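Local structure of leucyl-trna synthetase (Plasmodium knowlesi, 5FOF) at residues A[46-49]-A[50-54]; A[125-128]-A[129-132]. The protein is the editing domain of cytosolic leucyl-tRNA synthetase, which probably hydrolyses mischarged tRNA(Leu), while the whole enzyme joins leucine to tRNA(Leu) using ATP. One frame throughout, in Å; residues are numbered along the deposited sequence.

Interaction 1 (A[46-49]-A[50-54])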
loop_
_atom_site.group_PDB
_atom_site.type_symbol
_atom_site.label_atom_id
_atom_site.label_comp_id
_atom_site.label_asym_id
_atom_site.label_seq_id
_atom_site.Cartn_x
_atom_site.Cartn_y
_atom_site.Cartn_z
ATOM N N PHE A 46 14.691 -0.299 -9.074
ATOM C CA PHE A 46 13.495 0.254 -9.706
ATOM C C PHE A 46 13.806 0.767 -11.110
ATOM O O PHE A 46 13.012 0.572 -12.037
ATOM C CB PHE A 46 12.850 1.357 -8.867
ATOM C CG PHE A 46 11.599 1.914 -9.488
ATOM C CD1 PHE A 46 10.397 1.205 -9.427
ATOM C CD2 PHE A 46 11.623 3.111 -10.183
ATOM C CE1 PHE A 46 9.242 1.697 -10.015
ATOM C CE2 PHE A 46 10.464 3.607 -10.781
ATOM C CZ PHE A 46 9.277 2.899 -10.695
ATOM N N TYR A 47 14.957 1.424 -11.268
ATOM C CA TYR A 47 15.375 1.933 -12.579
ATOM C C TYR A 47 15.555 0.820 -13.610
ATOM O O TYR A 47 15.213 1.007 -14.775
ATOM C CB TYR A 47 16.651 2.765 -12.491
ATOM C CG TYR A 47 16.951 3.462 -13.789
ATOM C CD1 TYR A 47 16.078 4.402 -14.298
ATOM C CD2 TYR A 47 18.093 3.161 -14.531
ATOM C CE1 TYR A 47 16.327 5.054 -15.498
ATOM C CE2 TYR A 47 18.352 3.808 -15.736
ATOM C CZ TYR A 47 17.461 4.749 -16.217
ATOM O OH TYR A 47 17.682 5.391 -17.414
ATOM N N GLU A 48 16.065 -0.331 -13.191
ATOM C CA GLU A 48 16.152 -1.464 -14.102
ATOM C C GLU A 48 14.786 -1.724 -14.701
ATOM O O GLU A 48 14.638 -1.707 -15.930
ATOM C CB GLU A 48 16.664 -2.726 -13.418
ATOM C CG GLU A 48 16.907 -3.861 -14.405
ATOM C CD GLU A 48 17.045 -5.204 -13.728
ATOM O OE1 GLU A 48 17.689 -5.271 -12.647
ATOM O OE2 GLU A 48 16.506 -6.191 -14.281
ATOM N N ILE A 49 13.806 -1.923 -13.813
ATOM C CA ILE A 49 12.410 -2.184 -14.186
ATOM C C ILE A 49 11.904 -1.108 -15.151
ATOM O O ILE A 49 11.230 -1.416 -16.122
ATOM C CB ILE A 49 11.489 -2.310 -12.926
ATOM C CG1 ILE A 49 11.796 -3.604 -12.168
ATOM C CG2 ILE A 49 9.996 -2.293 -13.277
ATOM C CD1 ILE A 49 11.458 -3.538 -10.691
ATOM N N TYR A 50 12.244 0.145 -14.893
ATOM C CA TYR A 50 11.809 1.225 -15.758
ATOM C C TYR A 50 12.362 1.092 -17.188
ATOM O O TYR A 50 11.621 1.330 -18.141
ATOM C CB TYR A 50 12.181 2.575 -15.146
ATOM C CG TYR A 50 11.885 3.761 -16.040
ATOM C CD1 TYR A 50 10.640 4.393 -16.015
ATOM C CD2 TYR A 50 12.862 4.263 -16.914
ATOM C CE1 TYR A 50 10.376 5.488 -16.834
ATOM C CE2 TYR A 50 12.603 5.359 -17.734
ATOM C CZ TYR A 50 11.365 5.960 -17.689
ATOM O OH TYR A 50 11.125 7.030 -18.490
ATOM N N LEU A 51 13.646 0.724 -17.326
ATOM C CA LEU A 51 14.312 0.592 -18.641
ATOM C C LEU A 51 13.734 -0.547 -19.441
ATOM O O LEU A 51 13.471 -0.401 -20.635
ATOM C CB LEU A 51 15.812 0.331 -18.500
ATOM C CG LEU A 51 16.684 1.427 -17.893
ATOM C CD1 LEU A 51 18.109 0.912 -17.797
ATOM C CD2 LEU A 51 16.614 2.720 -18.693
ATOM N N ARG A 52 13.560 -1.685 -18.786
ATOM C CA ARG A 52 12.908 -2.825 -19.408
ATOM C C ARG A 52 11.503 -2.458 -19.918
ATOM O O ARG A 52 11.165 -2.773 -21.056
ATOM C CB ARG A 52 12.843 -4.004 -18.435
ATOM C CG ARG A 52 12.362 -5.310 -19.056
ATOM C CD ARG A 52 11.944 -6.312 -17.992
ATOM N NE ARG A 52 13.003 -6.537 -16.993
ATOM C CZ ARG A 52 12.908 -6.345 -15.671
ATOM N NH1 ARG A 52 11.784 -5.916 -15.102
ATOM N NH2 ARG A 52 13.967 -6.604 -14.892
ATOM N N ASN A 53 10.702 -1.770 -19.103
ATOM C CA ASN A 53 9.325 -1.428 -19.507
ATOM C C ASN A 53 9.195 -0.144 -20.343
ATOM O O ASN A 53 8.119 0.132 -20.880
ATOM C CB ASN A 53 8.370 -1.429 -18.301
ATOM C CG ASN A 53 7.977 -2.840 -17.875
ATOM O OD1 ASN A 53 6.954 -3.367 -18.319
ATOM N ND2 ASN A 53 8.798 -3.463 -17.021
ATOM N N LYS A 54 10.286 0.622 -20.453
ATOM C CA LYS A 54 10.402 1.717 -21.427
ATOM C C LYS A 54 10.260 1.191 -22.860
ATOM O O LYS A 54 9.425 1.688 -23.622
ATOM C CB LYS A 54 11.747 2.440 -21.262
ATOM C CG LYS A 54 11.941 3.663 -22.155
ATOM C CD LYS A 54 12.674 4.804 -21.445
ATOM C CE LYS A 54 14.140 4.494 -21.141
ATOM N NZ LYS A 54 15.090 5.141 -22.089
#

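Interaction 2 (A[125-128]-A[129-132])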
loop_
_atom_site.group_PDB
_atom_site.type_symbol
_atom_site.label_atom_id
_atom_site.label_comp_id
_atom_site.label_asym_id
_atom_site.label_seq_id
_atom_site.Cartn_x
_atom_site.Cartn_y
_atom_site.Cartn_z
ATOM N N VAL A 125 -2.020 22.949 -10.486
ATOM C CA VAL A 125 -1.779 22.895 -11.923
ATOM C C VAL A 125 -0.351 23.354 -12.197
ATOM O O VAL A 125 0.031 24.471 -11.844
ATOM C CB VAL A 125 -2.790 23.752 -12.719
ATOM C CG1 VAL A 125 -2.464 23.741 -14.220
ATOM C CG2 VAL A 125 -4.212 23.250 -12.470
ATOM N N MET A 126 0.425 22.467 -12.813
ATOM C CA MET A 126 1.836 22.687 -13.081
ATOM C C MET A 126 2.208 22.225 -14.493
ATOM O O MET A 126 1.525 21.389 -15.076
ATOM C CB MET A 126 2.655 21.916 -12.058
ATOM C CG MET A 126 2.561 22.473 -10.652
ATOM S SD MET A 126 3.807 21.784 -9.549
ATOM C CE MET A 126 3.125 22.322 -7.990
ATOM N N THR A 127 3.280 22.790 -15.044
ATOM C CA THR A 127 3.862 22.292 -16.299
ATOM C C THR A 127 4.768 21.097 -16.035
ATOM O O THR A 127 5.224 20.900 -14.908
ATOM C CB THR A 127 4.702 23.362 -16.996
ATOM O OG1 THR A 127 5.689 23.839 -16.079
ATOM C CG2 THR A 127 3.821 24.512 -17.476
ATOM N N ARG A 128 5.039 20.316 -17.074
ATOM C CA ARG A 128 5.987 19.214 -16.955
ATOM C C ARG A 128 7.217 19.593 -16.122
ATOM O O ARG A 128 7.527 18.898 -15.151
ATOM C CB ARG A 128 6.424 18.689 -18.327
ATOM C CG ARG A 128 7.319 17.451 -18.242
ATOM C CD ARG A 128 7.547 16.770 -19.580
ATOM N NE ARG A 128 7.564 15.309 -19.436
ATOM C CZ ARG A 128 8.629 14.561 -19.124
ATOM N NH1 ARG A 128 9.836 15.103 -18.899
ATOM N NH2 ARG A 128 8.482 13.237 -19.029
ATOM N N ASP A 129 7.892 20.692 -16.483
ATOM C CA ASP A 129 9.111 21.136 -15.768
ATOM C C ASP A 129 8.851 21.533 -14.319
ATOM O O ASP A 129 9.588 21.113 -13.430
ATOM C CB ASP A 129 9.815 22.293 -16.497
ATOM C CG ASP A 129 10.522 21.848 -17.783
ATOM O OD1 ASP A 129 10.951 20.672 -17.880
ATOM O OD2 ASP A 129 10.657 22.694 -18.698
ATOM N N GLU A 130 7.811 22.326 -14.081
ATOM C CA GLU A 130 7.436 22.723 -12.708
ATOM C C GLU A 130 7.158 21.523 -11.794
ATOM O O GLU A 130 7.550 21.531 -10.624
ATOM C CB GLU A 130 6.202 23.614 -12.715
ATOM C CG GLU A 130 6.428 25.011 -13.271
ATOM C CD GLU A 130 5.124 25.745 -13.550
ATOM O OE1 GLU A 130 4.123 25.083 -13.904
ATOM O OE2 GLU A 130 5.094 26.989 -13.413
ATOM N N ILE A 131 6.483 20.506 -12.338
ATOM C CA ILE A 131 6.238 19.245 -11.626
ATOM C C ILE A 131 7.556 18.583 -11.254
ATOM O O ILE A 131 7.742 18.182 -10.111
ATOM C CB ILE A 131 5.395 18.252 -12.465
ATOM C CG1 ILE A 131 3.976 18.783 -12.632
ATOM C CG2 ILE A 131 5.354 16.865 -11.813
ATOM C CD1 ILE A 131 3.076 17.905 -13.473
ATOM N N ILE A 132 8.456 18.463 -12.226
ATOM C CA ILE A 132 9.758 17.832 -11.998
ATOM C C ILE A 132 10.586 18.565 -10.930
ATOM O O ILE A 132 11.299 17.910 -10.163
ATOM C CB ILE A 132 10.532 17.613 -13.327
ATOM C CG1 ILE A 132 9.816 16.512 -14.124
ATOM C CG2 ILE A 132 11.989 17.208 -13.079
ATOM C CD1 ILE A 132 10.351 16.262 -15.518
#

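Interaction 1 (A[46-49]-A[50-54])
The carbonyl oxygen of I49 is gripped twice by N53, one helical turn later. N53 N donates to I49 O at 3.0 Å. N53 ND2 adds a weak bond to the same I49 O at 3.3 Å. With CG of N53 beside its own backbone N (chi1 -77°), the amide folds back along the helix to reach that carbonyl. N53 ND2 has a stronger partner in E178, which also forms a salt bridge with R52. Helix 43-55 also carries a charged pair of its own. E48 OE2 meets R52 NH2 at 2.6 Å in a salt bridge spaced i to i+4. The carboxylate oxygen comes to the edge of the guanidinium, near its plane, but the two flat groups are turned 81° apart. A single oxygen and a single nitrogen therefore make the bridge. R52 NH1 lies 3.7 Å from I49 CG1, and the guanidinium meets this carbon obliquely.

The aromatic ring of Y47 receives L51 over one face. L51 CG lies 4.0 Å from the ring centroid, a CH-pi contact offset toward the rim. The Y47 and Y50 rings are nearly parallel, at 18°, but slid apart so that they barely overlap. Y47 CE1 and Y50 CD2 touch at 3.8 Å. The Y50 ring is buried and also meets F72, which the F46 ring meets edge-to-face. The helix thus has an apolar side packed into the domain and an outer, exposed pair, E48 and R52. R52 is shared between E48 and E178, so two carboxylates probably stabilise its positive charge.

Interaction 2 (A[125-128]-A[129-132])
T127 and E130 form a capping box at the start of helix 128-134, with T127 at the N-cap position. Their side chains slant across each other. T127 OG1 reaches forward to the backbone N of E130, and the E130 carboxylate reaches back to that of T127. E130 N donates to T127 OG1 at 3.3 Å. In return, T127 N donates to E130 OE1 at 2.7 Å, in a nearly straight bond of 168°. E130 OE1 receives it through its anti lone pair, on the side away from OE2. A weak bond from T127 OG1 to E130 OE1, at 3.0 Å, ties the two side chains directly. T127 OG1 sits between its backbone N and carbonyl carbon (chi1 55°), where it faces the first turn of the helix. The E130 chain is extended beyond CG and lays its carboxylate alongside the end of strand 125-126.

Beside the box, M126 sets its CB against I131 CG1 at 3.4 Å, so the strand end and the first turn share an apolar patch. M126 also touches F109 and R113, and I131 is buried against L107, P156 and L158. The M126 backbone is hydrogen-bonded to M157 and S159, so the residue before the cap is held in the strand pair. The capping box lies where the chain passes from this short parallel strand pair into the helix. On another side of the helix, R128 and I132 reach out at a slant to each other. The guanidinium meets the isoleucine obliquely, with R128 NH1 3.6 Å from I132 CD1.

Interaction 1 closes before interaction 2 opens along the chain. Their centres lie about 23 Å apart, and their nearest atoms about 7 Å, so they do not touch. Interaction 1 runs along helix 43-55, which follows strand 33-40. Interaction 2 joins strand 125-126 to helix 128-134, just before strand 137-141. Strands 33-40 and 137-141 both pair with strand 76-83, in the large mixed sheet. Strand 102-108 of that sheet lies against helix 128-134, and strand 170-175, its neighbour, lies against helix 43-55. Both contacts therefore involve outer helices packed on the large sheet of the editing domain; interaction 2 also takes in the end of strand 125-126, which pairs with strand 157-158.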